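Local coordinates for putative peptide ABC-transport system periplasmic peptide-binding protein (Campylobacter jejuni, PDB 4OEV) that binds nickel(II) together with oxalate outside the cytoplasm and probably hands the metal to an ABC-type importer, at residues 295-300 against 443-448; 305-310 against 356-361; 101-106 against 394-399; 42-47 against 386-391. All coordinates share one frame; numbering follows the deposited sequence.

Contact 1: 295-300 against 443-448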
loop_
_atom_site.group_PDB
_atom_site.type_symbol
_atom_site.label_atom_id
_atom_site.label_comp_id
_atom_site.label_asym_id
_atom_site.label_seq_id
_atom_site.Cartn_x
_atom_site.Cartn_y
_atom_site.Cartn_z
ATOM N N LYS A 295 -6.892 -19.172 -6.979
ATOM C CA LYS A 295 -7.036 -20.259 -6.006
ATOM C C LYS A 295 -6.523 -21.620 -6.478
ATOM O O LYS A 295 -6.336 -22.519 -5.661
ATOM C CB LYS A 295 -8.501 -20.390 -5.578
ATOM C CG LYS A 295 -8.958 -19.281 -4.651
ATOM C CD LYS A 295 -10.374 -19.505 -4.124
ATOM C CE LYS A 295 -10.615 -18.625 -2.912
ATOM N NZ LYS A 295 -10.433 -17.176 -3.250
ATOM N N ASN A 296 -6.311 -21.785 -7.781
ATOM C CA ASN A 296 -5.631 -22.971 -8.264
ATOM C C ASN A 296 -4.447 -22.599 -9.118
ATOM O O ASN A 296 -4.555 -22.465 -10.337
ATOM C CB ASN A 296 -6.550 -23.881 -9.047
ATOM C CG ASN A 296 -6.148 -25.332 -8.908
ATOM O OD1 ASN A 296 -5.154 -25.772 -9.498
ATOM N ND2 ASN A 296 -6.916 -26.090 -8.117
ATOM N N PHE A 297 -3.315 -22.432 -8.457
ATOM C CA PHE A 297 -2.106 -21.964 -9.092
ATOM C C PHE A 297 -0.931 -22.827 -8.664
ATOM O O PHE A 297 -1.022 -23.563 -7.670
ATOM C CB PHE A 297 -1.850 -20.485 -8.745
ATOM C CG PHE A 297 -1.995 -20.175 -7.274
ATOM C CD1 PHE A 297 -0.925 -20.361 -6.399
ATOM C CD2 PHE A 297 -3.213 -19.726 -6.756
ATOM C CE1 PHE A 297 -1.060 -20.085 -5.038
ATOM C CE2 PHE A 297 -3.362 -19.452 -5.396
ATOM C CZ PHE A 297 -2.288 -19.631 -4.532
ATOM N N LYS A 298 0.149 -22.742 -9.445
ATOM C CA LYS A 298 1.400 -23.433 -9.181
ATOM C C LYS A 298 2.190 -22.712 -8.087
ATOM O O LYS A 298 2.028 -21.518 -7.901
ATOM C CB LYS A 298 2.238 -23.509 -10.462
ATOM C CG LYS A 298 1.825 -24.611 -11.455
ATOM C CD LYS A 298 2.712 -24.486 -12.699
ATOM C CE LYS A 298 2.412 -25.486 -13.799
ATOM N NZ LYS A 298 3.265 -25.100 -14.994
ATOM N N ILE A 299 3.003 -23.449 -7.331
ATOM C CA ILE A 299 3.883 -22.813 -6.357
ATOM C C ILE A 299 5.267 -23.438 -6.336
ATOM O O ILE A 299 5.472 -24.578 -6.790
ATOM C CB ILE A 299 3.326 -22.851 -4.891
ATOM C CG1 ILE A 299 3.456 -24.258 -4.297
ATOM C CG2 ILE A 299 1.926 -22.277 -4.815
ATOM C CD1 ILE A 299 3.146 -24.333 -2.827
ATOM N N TYR A 300 6.193 -22.684 -5.747
ATOM C CA TYR A 300 7.523 -23.183 -5.478
ATOM C C TYR A 300 7.517 -23.820 -4.087
ATOM O O TYR A 300 7.673 -23.109 -3.088
ATOM C CB TYR A 300 8.566 -22.040 -5.556
ATOM C CG TYR A 300 8.693 -21.503 -6.971
ATOM C CD1 TYR A 300 9.466 -22.181 -7.919
ATOM C CD2 TYR A 300 8.012 -20.348 -7.373
ATOM C CE1 TYR A 300 9.583 -21.726 -9.222
ATOM C CE2 TYR A 300 8.130 -19.869 -8.699
ATOM C CZ TYR A 300 8.914 -20.574 -9.616
ATOM O OH TYR A 300 9.065 -20.145 -10.937
ATOM N N ASP A 443 -4.296 -15.416 -15.599
ATOM C CA ASP A 443 -3.144 -15.321 -16.509
ATOM C C ASP A 443 -1.978 -14.572 -15.842
ATOM O O ASP A 443 -0.818 -14.988 -15.895
ATOM C CB ASP A 443 -3.535 -14.593 -17.807
ATOM C CG ASP A 443 -4.453 -15.422 -18.690
ATOM O OD1 ASP A 443 -4.472 -16.653 -18.537
ATOM O OD2 ASP A 443 -5.176 -14.838 -19.536
ATOM N N PHE A 444 -2.308 -13.472 -15.191
ATOM C CA PHE A 444 -1.335 -12.696 -14.484
ATOM C C PHE A 444 -0.591 -13.518 -13.394
ATOM O O PHE A 444 0.662 -13.542 -13.337
ATOM C CB PHE A 444 -2.054 -11.479 -13.880
ATOM C CG PHE A 444 -1.257 -10.769 -12.804
ATOM C CD1 PHE A 444 -0.062 -10.174 -13.108
ATOM C CD2 PHE A 444 -1.726 -10.692 -11.503
ATOM C CE1 PHE A 444 0.677 -9.513 -12.150
ATOM C CE2 PHE A 444 -1.000 -10.040 -10.533
ATOM C CZ PHE A 444 0.212 -9.447 -10.846
ATOM N N ILE A 445 -1.374 -14.170 -12.535
ATOM C CA ILE A 445 -0.872 -15.033 -11.465
ATOM C C ILE A 445 0.009 -16.174 -12.033
ATOM O O ILE A 445 1.085 -16.481 -11.501
ATOM C CB ILE A 445 -2.071 -15.649 -10.667
ATOM C CG1 ILE A 445 -2.780 -14.549 -9.861
ATOM C CG2 ILE A 445 -1.627 -16.755 -9.727
ATOM C CD1 ILE A 445 -4.105 -14.984 -9.273
ATOM N N ASP A 446 -0.458 -16.799 -13.116
ATOM C CA ASP A 446 0.290 -17.877 -13.741
ATOM C C ASP A 446 1.574 -17.362 -14.342
ATOM O O ASP A 446 2.590 -18.055 -14.274
ATOM C CB ASP A 446 -0.530 -18.573 -14.827
ATOM C CG ASP A 446 -1.682 -19.374 -14.281
ATOM O OD1 ASP A 446 -1.650 -19.817 -13.107
ATOM O OD2 ASP A 446 -2.641 -19.561 -15.045
ATOM N N ALA A 447 1.523 -16.185 -14.954
ATOM C CA ALA A 447 2.731 -15.561 -15.546
ATOM C C ALA A 447 3.761 -15.223 -14.491
ATOM O O ALA A 447 4.971 -15.319 -14.753
ATOM C CB ALA A 447 2.389 -14.288 -16.322
ATOM N N LEU A 448 3.294 -14.732 -13.339
ATOM C CA LEU A 448 4.183 -14.457 -12.207
ATOM C C LEU A 448 4.901 -15.703 -11.756
ATOM O O LEU A 448 6.061 -15.630 -11.414
ATOM C CB LEU A 448 3.430 -13.875 -10.994
ATOM C CG LEU A 448 3.072 -12.379 -10.996
ATOM C CD1 LEU A 448 2.526 -12.006 -9.592
ATOM C CD2 LEU A 448 4.184 -11.462 -11.407
HETATM O O HOH W 1 -3.956 -19.984 -11.516
HETATM O O HOH W 2 0.243 -21.339 -12.214
#
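The ring of F297 is met obliquely by the CG2 methyl of I445, has the backbone N of K295, two residues earlier, at its edge and in its plane, and packs edge-to-face with the ring of H285. This is a loop-on-helix contact of the solute-binding protein fold, where the coil between strand 280-282 and helix 304-313 lies along helix 434-450. The nearest approach is F297 CB to I445 CG2, 3.9 Å. CB faces the helix, and chi1 of 47°, with CG between the backbone N and the carbonyl carbon, swings the ring away from it. A beta-branched isoleucine suits the helix face, offering a methyl close to the backbone. Beside this apolar touch the gap is bridged by two waters. The carboxylate of D446 is shared: OD2 forms a salt bridge with K442, and OD1 takes both waters. One lies 2.8 Å from D446 OD1 and also donates to N296 O; the second donates to D446 OD1 at 2.6 Å and accepts from K298 N.

Contact 2: 305-310 against 356-361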
loop_
_atom_site.group_PDB
_atom_site.type_symbol
_atom_site.label_atom_id
_atom_site.label_comp_id
_atom_site.label_asym_id
_atom_site.label_seq_id
_atom_site.Cartn_x
_atom_site.Cartn_y
_atom_site.Cartn_z
ATOM N N LYS A 305 16.947 -29.473 -2.852
ATOM C CA LYS A 305 17.618 -30.298 -3.861
ATOM C C LYS A 305 17.343 -29.749 -5.231
ATOM O O LYS A 305 18.241 -29.706 -6.070
ATOM C CB LYS A 305 17.197 -31.760 -3.808
ATOM C CG LYS A 305 18.102 -32.623 -4.689
ATOM C CD LYS A 305 17.721 -34.101 -4.688
ATOM C CE LYS A 305 18.720 -34.922 -5.522
ATOM N NZ LYS A 305 18.942 -34.312 -6.880
ATOM N N LYS A 306 16.100 -29.343 -5.460
ATOM C CA LYS A 306 15.720 -28.765 -6.740
ATOM C C LYS A 306 16.437 -27.449 -6.970
ATOM O O LYS A 306 16.822 -27.138 -8.111
ATOM C CB LYS A 306 14.210 -28.557 -6.831
ATOM C CG LYS A 306 13.770 -28.193 -8.234
ATOM C CD LYS A 306 12.283 -28.439 -8.432
ATOM C CE LYS A 306 11.847 -28.136 -9.873
ATOM N NZ LYS A 306 10.437 -28.575 -10.138
ATOM N N ALA A 307 16.579 -26.660 -5.898
ATOM C CA ALA A 307 17.299 -25.386 -5.993
ATOM C C ALA A 307 18.699 -25.670 -6.532
ATOM O O ALA A 307 19.105 -25.074 -7.520
ATOM C CB ALA A 307 17.376 -24.677 -4.654
ATOM N N GLU A 308 19.417 -26.614 -5.907
ATOM C CA GLU A 308 20.761 -26.936 -6.343
ATOM C C GLU A 308 20.787 -27.473 -7.773
ATOM O O GLU A 308 21.610 -27.042 -8.554
ATOM C CB GLU A 308 21.426 -27.942 -5.355
ATOM C CG GLU A 308 21.808 -27.232 -4.073
ATOM C CD GLU A 308 22.514 -28.119 -3.063
ATOM O OE1 GLU A 308 22.658 -29.327 -3.326
ATOM O OE2 GLU A 308 22.905 -27.596 -2.001
ATOM N N ASP A 309 19.861 -28.356 -8.132
ATOM C CA ASP A 309 19.785 -28.869 -9.495
ATOM C C ASP A 309 19.612 -27.718 -10.510
ATOM O O ASP A 309 20.192 -27.743 -11.610
ATOM C CB ASP A 309 18.623 -29.863 -9.628
ATOM C CG ASP A 309 18.876 -31.161 -8.898
ATOM O OD1 ASP A 309 19.996 -31.346 -8.370
ATOM O OD2 ASP A 309 17.939 -31.990 -8.828
ATOM N N LEU A 310 18.843 -26.701 -10.127
ATOM C CA LEU A 310 18.612 -25.566 -10.994
ATOM C C LEU A 310 19.868 -24.738 -11.165
ATOM O O LEU A 310 20.144 -24.243 -12.271
ATOM C CB LEU A 310 17.493 -24.659 -10.453
ATOM C CG LEU A 310 16.054 -25.079 -10.773
ATOM C CD1 LEU A 310 15.073 -24.314 -9.878
ATOM C CD2 LEU A 310 15.762 -24.803 -12.228
ATOM N N ARG A 356 22.426 -19.789 2.288
ATOM C CA ARG A 356 23.728 -20.345 2.674
ATOM C C ARG A 356 23.683 -21.856 2.642
ATOM O O ARG A 356 24.671 -22.517 2.255
ATOM C CB ARG A 356 24.132 -19.849 4.059
ATOM C CG ARG A 356 25.425 -20.483 4.551
ATOM C CD ARG A 356 25.961 -19.890 5.827
ATOM N NE ARG A 356 26.636 -20.949 6.606
ATOM C CZ ARG A 356 27.898 -21.349 6.402
ATOM N NH1 ARG A 356 28.433 -22.323 7.150
ATOM N NH2 ARG A 356 28.626 -20.812 5.416
ATOM N N LYS A 357 22.533 -22.420 3.007
ATOM C CA LYS A 357 22.388 -23.871 3.027
ATOM C C LYS A 357 22.584 -24.524 1.642
ATOM O O LYS A 357 23.009 -25.655 1.573
ATOM C CB LYS A 357 21.017 -24.277 3.567
ATOM C CG LYS A 357 20.821 -24.048 5.050
ATOM C CD LYS A 357 19.507 -24.644 5.503
ATOM C CE LYS A 357 19.065 -24.006 6.800
ATOM N NZ LYS A 357 17.773 -24.545 7.282
ATOM N N ILE A 358 22.266 -23.821 0.565
ATOM C CA ILE A 358 22.431 -24.368 -0.779
ATOM C C ILE A 358 23.641 -23.771 -1.507
ATOM O O ILE A 358 23.710 -23.839 -2.725
ATOM C CB ILE A 358 21.177 -24.114 -1.678
ATOM C CG1 ILE A 358 20.914 -22.618 -1.795
ATOM C CG2 ILE A 358 19.947 -24.850 -1.146
ATOM C CD1 ILE A 358 19.975 -22.200 -2.968
ATOM N N GLY A 359 24.582 -23.172 -0.779
ATOM C CA GLY A 359 25.794 -22.665 -1.405
ATOM C C GLY A 359 25.653 -21.318 -2.109
ATOM O O GLY A 359 26.454 -20.978 -2.977
ATOM N N VAL A 360 24.648 -20.535 -1.719
ATOM C CA VAL A 360 24.495 -19.177 -2.227
ATOM C C VAL A 360 24.921 -18.173 -1.152
ATOM O O VAL A 360 24.376 -18.159 -0.040
ATOM C CB VAL A 360 23.056 -18.902 -2.673
ATOM C CG1 VAL A 360 22.886 -17.438 -3.075
ATOM C CG2 VAL A 360 22.693 -19.827 -3.832
ATOM N N VAL A 361 25.916 -17.357 -1.478
ATOM C CA VAL A 361 26.442 -16.388 -0.518
ATOM C C VAL A 361 25.635 -15.092 -0.609
ATOM O O VAL A 361 25.237 -14.664 -1.699
ATOM C CB VAL A 361 27.967 -16.114 -0.742
ATOM C CG1 VAL A 361 28.449 -14.965 0.133
ATOM C CG2 VAL A 361 28.848 -17.400 -0.509
#
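A Schellman motif ends helix 342-357, and the turn it makes is what helix 304-313 packs against. G359 is its C-prime residue, with the positive phi (80°) that glycine adopts most easily; its N bonds to R356 O at 3.1 Å, and V360 N bonds to F355 O. I358, just before it, points its side chain across to the other helix. Its CD1 methyl reaches A307 CB at 4.0 Å; the small alanine lets the helix surface come close, and A265 of helix 256-265 also touches I358. With CG1 between the backbone N and the carbonyl carbon (chi1 59°) and the chain extended beyond it, CD1 is carried to A307; CB and CG2 lie on the side of E308. There the two side chains slide past each other in opposite directions. E308 is extended beyond CG; its CG methylene packs on the isoleucine, 4.0 Å from I358 CB, and its carboxylate reaches past CB to the backbone of I358. A glutamate suits this partly exposed edge: its stem packs and its charge pairs with K318. At the end of the side chain, E308 OE2 rests 3.5 Å from I358 CA, within the turn that closes the helix.

Contact 3: 101-106 against 394-399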
loop_
_atom_site.group_PDB
_atom_site.type_symbol
_atom_site.label_atom_id
_atom_site.label_comp_id
_atom_site.label_asym_id
_atom_site.label_seq_id
_atom_site.Cartn_x
_atom_site.Cartn_y
_atom_site.Cartn_z
ATOM N N TYR A 101 -1.914 8.841 -11.298
ATOM C CA TYR A 101 -2.143 9.084 -12.727
ATOM C C TYR A 101 -2.819 7.882 -13.447
ATOM O O TYR A 101 -3.775 8.033 -14.197
ATOM C CB TYR A 101 -0.813 9.458 -13.395
ATOM C CG TYR A 101 -0.930 9.562 -14.911
ATOM C CD1 TYR A 101 -0.425 8.568 -15.755
ATOM C CD2 TYR A 101 -1.580 10.645 -15.495
ATOM C CE1 TYR A 101 -0.579 8.685 -17.166
ATOM C CE2 TYR A 101 -1.727 10.753 -16.865
ATOM C CZ TYR A 101 -1.211 9.784 -17.692
ATOM O OH TYR A 101 -1.393 9.914 -19.038
ATOM N N VAL A 102 -2.335 6.674 -13.168
ATOM C CA VAL A 102 -2.790 5.476 -13.879
ATOM C C VAL A 102 -4.224 5.097 -13.489
ATOM O O VAL A 102 -4.851 4.264 -14.155
ATOM C CB VAL A 102 -1.812 4.261 -13.634
ATOM C CG1 VAL A 102 -0.450 4.560 -14.237
ATOM C CG2 VAL A 102 -1.714 3.971 -12.120
ATOM N N ASN A 103 -4.761 5.706 -12.417
ATOM C CA ASN A 103 -6.121 5.438 -12.000
ATOM C C ASN A 103 -7.085 6.355 -12.763
ATOM O O ASN A 103 -8.320 6.144 -12.699
ATOM C CB ASN A 103 -6.345 5.630 -10.487
ATOM C CG ASN A 103 -5.544 4.628 -9.653
ATOM O OD1 ASN A 103 -4.717 3.914 -10.177
ATOM N ND2 ASN A 103 -5.837 4.559 -8.368
ATOM N N PHE A 104 -6.537 7.405 -13.377
ATOM C CA PHE A 104 -7.390 8.399 -14.091
ATOM C C PHE A 104 -7.053 8.682 -15.541
ATOM O O PHE A 104 -7.763 9.474 -16.180
ATOM C CB PHE A 104 -7.370 9.717 -13.313
ATOM C CG PHE A 104 -7.941 9.582 -11.942
ATOM C CD1 PHE A 104 -7.156 9.092 -10.896
ATOM C CD2 PHE A 104 -9.272 9.864 -11.694
ATOM C CE1 PHE A 104 -7.694 8.914 -9.629
ATOM C CE2 PHE A 104 -9.813 9.712 -10.407
ATOM C CZ PHE A 104 -9.027 9.230 -9.379
ATOM N N GLU A 105 -6.013 8.032 -16.084
ATOM C CA GLU A 105 -5.579 8.271 -17.471
ATOM C C GLU A 105 -6.639 7.879 -18.473
ATOM O O GLU A 105 -6.645 8.336 -19.624
ATOM C CB GLU A 105 -4.287 7.492 -17.798
ATOM C CG GLU A 105 -4.464 5.963 -17.641
ATOM C CD GLU A 105 -3.188 5.187 -17.947
ATOM O OE1 GLU A 105 -2.314 5.807 -18.598
ATOM O OE2 GLU A 105 -3.023 4.016 -17.465
ATOM N N ASP A 106 -7.534 7.009 -18.042
ATOM C CA ASP A 106 -8.526 6.456 -18.923
ATOM C C ASP A 106 -9.807 7.312 -19.050
ATOM O O ASP A 106 -10.769 6.925 -19.724
ATOM C CB ASP A 106 -8.875 5.078 -18.427
ATOM C CG ASP A 106 -9.839 4.377 -19.332
ATOM O OD1 ASP A 106 -9.646 4.443 -20.567
ATOM O OD2 ASP A 106 -10.850 3.872 -18.801
ATOM N N THR A 394 -1.112 -3.741 -8.303
ATOM C CA THR A 394 -0.466 -4.635 -9.241
ATOM C C THR A 394 0.023 -3.883 -10.429
ATOM O O THR A 394 1.162 -4.119 -10.873
ATOM C CB THR A 394 -1.380 -5.830 -9.732
ATOM O OG1 THR A 394 -2.585 -5.310 -10.289
ATOM C CG2 THR A 394 -1.729 -6.808 -8.608
ATOM N N PHE A 395 -0.786 -2.949 -10.957
ATOM C CA PHE A 395 -0.333 -2.247 -12.137
ATOM C C PHE A 395 0.962 -1.412 -11.897
ATOM O O PHE A 395 1.979 -1.562 -12.639
ATOM C CB PHE A 395 -1.454 -1.354 -12.701
ATOM C CG PHE A 395 -1.196 -0.873 -14.136
ATOM C CD1 PHE A 395 -1.536 -1.673 -15.202
ATOM C CD2 PHE A 395 -0.583 0.365 -14.383
ATOM C CE1 PHE A 395 -1.307 -1.228 -16.555
ATOM C CE2 PHE A 395 -0.318 0.812 -15.718
ATOM C CZ PHE A 395 -0.678 0.011 -16.790
ATOM N N ARG A 396 0.989 -0.585 -10.867
ATOM C CA ARG A 396 2.196 0.247 -10.669
ATOM C C ARG A 396 3.373 -0.610 -10.200
ATOM O O ARG A 396 4.514 -0.119 -10.198
ATOM C CB ARG A 396 1.968 1.345 -9.617
ATOM C CG ARG A 396 1.146 2.518 -10.210
ATOM C CD ARG A 396 0.602 3.458 -9.118
ATOM N NE ARG A 396 -0.522 2.818 -8.436
ATOM C CZ ARG A 396 -1.282 3.409 -7.503
ATOM N NH1 ARG A 396 -2.295 2.745 -6.975
ATOM N NH2 ARG A 396 -1.044 4.652 -7.112
ATOM N N VAL A 397 3.076 -1.831 -9.767
ATOM C CA VAL A 397 4.168 -2.667 -9.144
ATOM C C VAL A 397 4.899 -3.595 -10.137
ATOM O O VAL A 397 6.132 -3.755 -10.041
ATOM C CB VAL A 397 3.591 -3.494 -7.979
ATOM C CG1 VAL A 397 4.637 -4.560 -7.390
ATOM C CG2 VAL A 397 3.149 -2.589 -6.870
ATOM N N PHE A 398 4.152 -4.195 -11.070
ATOM C CA PHE A 398 4.663 -5.263 -11.965
ATOM C C PHE A 398 4.715 -4.854 -13.425
ATOM O O PHE A 398 5.413 -5.471 -14.216
ATOM C CB PHE A 398 3.770 -6.511 -11.859
ATOM C CG PHE A 398 3.722 -7.085 -10.430
ATOM C CD1 PHE A 398 4.834 -7.717 -9.903
ATOM C CD2 PHE A 398 2.581 -6.959 -9.649
ATOM C CE1 PHE A 398 4.809 -8.222 -8.585
ATOM C CE2 PHE A 398 2.544 -7.449 -8.345
ATOM C CZ PHE A 398 3.662 -8.096 -7.817
ATOM N N GLU A 399 3.901 -3.875 -13.818
ATOM C CA GLU A 399 3.853 -3.594 -15.232
ATOM C C GLU A 399 5.083 -2.863 -15.740
ATOM O O GLU A 399 5.683 -1.988 -15.043
ATOM C CB GLU A 399 2.530 -2.826 -15.535
ATOM C CG GLU A 399 1.838 -3.198 -16.843
ATOM C CD GLU A 399 2.234 -2.217 -17.891
ATOM O OE1 GLU A 399 1.842 -2.395 -19.062
ATOM O OE2 GLU A 399 2.891 -1.200 -17.524
#
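V102 points its forked side chain between F395 and R396, giving one methyl to each. The contact joins two short helices of the solute-binding protein fold, the weakly bonded turn 101-104 and helix 395-398, in the buried interior. V102 CG1 meets the phenyl group of F395 obliquely, 4.0 Å from CE2, and CG2 lies against the arginine stem, 3.7 Å from R396 CG. A beta-branched valine suits a place with two apolar surfaces to fill. E399, just past the end of the helix, sets its CB over the centre of one face of the F395 ring, and R429 of helix 419-429 makes a cation-pi contact with the ring. That same arginine bonds V102 O and pairs with E105, tying both helices together. R396 bends at chi3 (-75°), which places its guanidinium where NH2 donates to S99 O, just before 101-106, and NH1 to F392 O, just before 394-399. Each terminal nitrogen thus has a carbonyl partner. N103 comes across the guanidinium at about a right angle, their planes 72° apart; N103 OD1 lies over one face, offset toward the rim, a long approach of 4.2 Å from R396 NH1, too far for a hydrogen bond.

Contact 4: 42-47 against 386-391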
loop_
_atom_site.group_PDB
_atom_site.type_symbol
_atom_site.label_atom_id
_atom_site.label_comp_id
_atom_site.label_asym_id
_atom_site.label_seq_id
_atom_site.Cartn_x
_atom_site.Cartn_y
_atom_site.Cartn_z
ATOM N N GLU A 42 -17.018 -1.032 7.320
ATOM C CA GLU A 42 -16.204 -2.015 8.043
ATOM C C GLU A 42 -16.095 -3.329 7.293
ATOM O O GLU A 42 -15.217 -4.143 7.575
ATOM C CB GLU A 42 -16.768 -2.281 9.432
ATOM C CG GLU A 42 -18.223 -2.641 9.387
ATOM C CD GLU A 42 -19.083 -1.491 9.836
ATOM O OE1 GLU A 42 -18.968 -0.421 9.218
ATOM O OE2 GLU A 42 -19.870 -1.648 10.794
ATOM N N ASN A 43 -17.032 -3.542 6.377
ATOM C CA ASN A 43 -17.033 -4.724 5.534
ATOM C C ASN A 43 -16.314 -4.524 4.185
ATOM O O ASN A 43 -16.416 -5.394 3.328
ATOM C CB ASN A 43 -18.476 -5.153 5.274
ATOM C CG ASN A 43 -19.218 -5.422 6.541
ATOM O OD1 ASN A 43 -20.326 -4.927 6.746
ATOM N ND2 ASN A 43 -18.606 -6.195 7.421
ATOM N N MET A 44 -15.603 -3.397 4.037
ATOM C CA MET A 44 -14.995 -2.931 2.783
ATOM C C MET A 44 -16.026 -2.831 1.646
ATOM O O MET A 44 -15.698 -3.000 0.469
ATOM C CB MET A 44 -13.833 -3.823 2.377
ATOM C CG MET A 44 -12.695 -3.064 1.649
ATOM S SD MET A 44 -11.956 -1.781 2.677
ATOM C CE MET A 44 -11.670 -2.762 4.078
ATOM N N SER A 45 -17.256 -2.498 2.003
ATOM C CA SER A 45 -18.314 -2.270 1.002
ATOM C C SER A 45 -18.227 -0.863 0.487
ATOM O O SER A 45 -18.059 0.054 1.281
ATOM C CB SER A 45 -19.697 -2.486 1.615
ATOM O OG SER A 45 -19.844 -3.829 2.029
ATOM N N LEU A 46 -18.368 -0.676 -0.834
ATOM C CA LEU A 46 -18.398 0.645 -1.406
ATOM C C LEU A 46 -19.680 1.359 -0.976
ATOM O O LEU A 46 -20.771 0.774 -1.072
ATOM C CB LEU A 46 -18.329 0.567 -2.942
ATOM C CG LEU A 46 -18.187 1.827 -3.777
ATOM C CD1 LEU A 46 -16.817 2.439 -3.725
ATOM C CD2 LEU A 46 -18.509 1.473 -5.219
ATOM N N LYS A 47 -19.544 2.591 -0.478
ATOM C CA LYS A 47 -20.689 3.390 -0.028
ATOM C C LYS A 47 -20.553 4.799 -0.538
ATOM O O LYS A 47 -19.443 5.277 -0.746
ATOM C CB LYS A 47 -20.802 3.443 1.499
ATOM C CG LYS A 47 -21.068 2.119 2.180
ATOM C CD LYS A 47 -22.429 1.545 1.830
ATOM C CE LYS A 47 -22.710 0.310 2.687
ATOM N NZ LYS A 47 -23.987 -0.366 2.315
ATOM N N SER A 386 -3.337 -4.249 -1.160
ATOM C CA SER A 386 -4.504 -3.332 -0.957
ATOM C C SER A 386 -5.722 -4.212 -0.882
ATOM O O SER A 386 -5.839 -5.209 -1.612
ATOM C CB SER A 386 -4.594 -2.280 -2.085
ATOM O OG SER A 386 -5.752 -1.382 -1.920
ATOM N N PRO A 387 -6.652 -3.864 0.002
ATOM C CA PRO A 387 -7.898 -4.604 0.079
ATOM C C PRO A 387 -8.875 -4.109 -1.003
ATOM O O PRO A 387 -9.955 -4.665 -1.169
ATOM C CB PRO A 387 -8.418 -4.270 1.476
ATOM C CG PRO A 387 -7.918 -2.896 1.714
ATOM C CD PRO A 387 -6.603 -2.758 0.972
ATOM N N LEU A 388 -8.524 -3.037 -1.682
ATOM C CA LEU A 388 -9.415 -2.534 -2.753
ATOM C C LEU A 388 -9.233 -3.309 -4.069
ATOM O O LEU A 388 -8.652 -4.398 -4.074
ATOM C CB LEU A 388 -9.175 -1.040 -2.945
ATOM C CG LEU A 388 -9.405 -0.272 -1.649
ATOM C CD1 LEU A 388 -9.347 1.186 -1.947
ATOM C CD2 LEU A 388 -10.710 -0.652 -0.950
ATOM N N ASP A 389 -9.678 -2.730 -5.187
ATOM C CA ASP A 389 -9.599 -3.400 -6.484
ATOM C C ASP A 389 -8.209 -3.986 -6.783
ATOM O O ASP A 389 -7.151 -3.360 -6.508
ATOM C CB ASP A 389 -10.029 -2.425 -7.611
ATOM C CG ASP A 389 -10.257 -3.140 -8.915
ATOM O OD1 ASP A 389 -9.256 -3.422 -9.629
ATOM O OD2 ASP A 389 -11.436 -3.499 -9.184
ATOM N N PRO A 390 -8.180 -5.216 -7.312
ATOM C CA PRO A 390 -6.881 -5.874 -7.562
ATOM C C PRO A 390 -5.912 -5.107 -8.457
ATOM O O PRO A 390 -4.723 -5.435 -8.458
ATOM C CB PRO A 390 -7.277 -7.184 -8.239
ATOM C CG PRO A 390 -8.709 -6.972 -8.733
ATOM C CD PRO A 390 -9.314 -6.106 -7.639
ATOM N N ASP A 391 -6.398 -4.133 -9.220
ATOM C CA ASP A 391 -5.535 -3.303 -10.054
ATOM C C ASP A 391 -4.562 -2.467 -9.246
ATOM O O ASP A 391 -3.439 -2.229 -9.694
ATOM C CB ASP A 391 -6.410 -2.359 -10.939
ATOM C CG ASP A 391 -5.568 -1.513 -11.950
ATOM O OD1 ASP A 391 -4.802 -2.091 -12.748
ATOM O OD2 ASP A 391 -5.677 -0.266 -11.954
#
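This is a small, partly exposed apolar contact between the turn of the beta-hairpin made by strands 38-40 and 46-48 and the loop following strand 379-384, a strand whose last residues line the oxalate pocket. M44 carries the hairpin's side of it. Its backbone has positive phi (55°), a left-handed conformation in a turn pinned from within by D41, whose OD1 accepts from both N43 N and S45 N. The bend at chi2 (61°) turns SD toward the loop, and chi3 folds the terminal methyl. M44 SD lies 4.0 Å from L388 CD2 and 4.3 Å from P387 CG, with the M44 and L388 side chains crossing at about a right angle. A long, unbranched methionine suits this span, since the backbones are well apart: M44 CA and P387 CA are 7.8 Å from each other. Two turns closed by side chains brace the loop: S386 OG accepts from L388 N at 3.2 Å in an ST turn, and D389 OD1 accepts from D391 N at 3.0 Å in an Asx turn. D389 also forms a salt bridge with R437, and D391 with R429. L388 packs on F40 and D131 as well. With dispersion between sulfur and carbon as its chief force, the contact has little directional demand, so it probably tolerates small shifts, while each loop's shape is set by its own internal bonds.

Contact 3 is the buried one of the four; contacts 1 and 2 are partly buried, and contact 4 lies at the surface. Contacts 1 and 3 meet directly, F444 packing on F398 and T394 and L448 on F398, so helix 434-450 backs helix 395-398. Contacts 3 and 4 draw on adjoining pieces of one chain region, 386-391 running on toward 394-399, with R429 serving residues of both. Contact 2 is remote, its centre about 40 Å from that of contact 4. Chemistry follows place: two waters bridge contact 1, alanine and a glutamate stem pack on one isoleucine in contact 2, a buried arginine bonded to carbonyls marks contact 3, and sulfur-to-carbon packing makes contact 4.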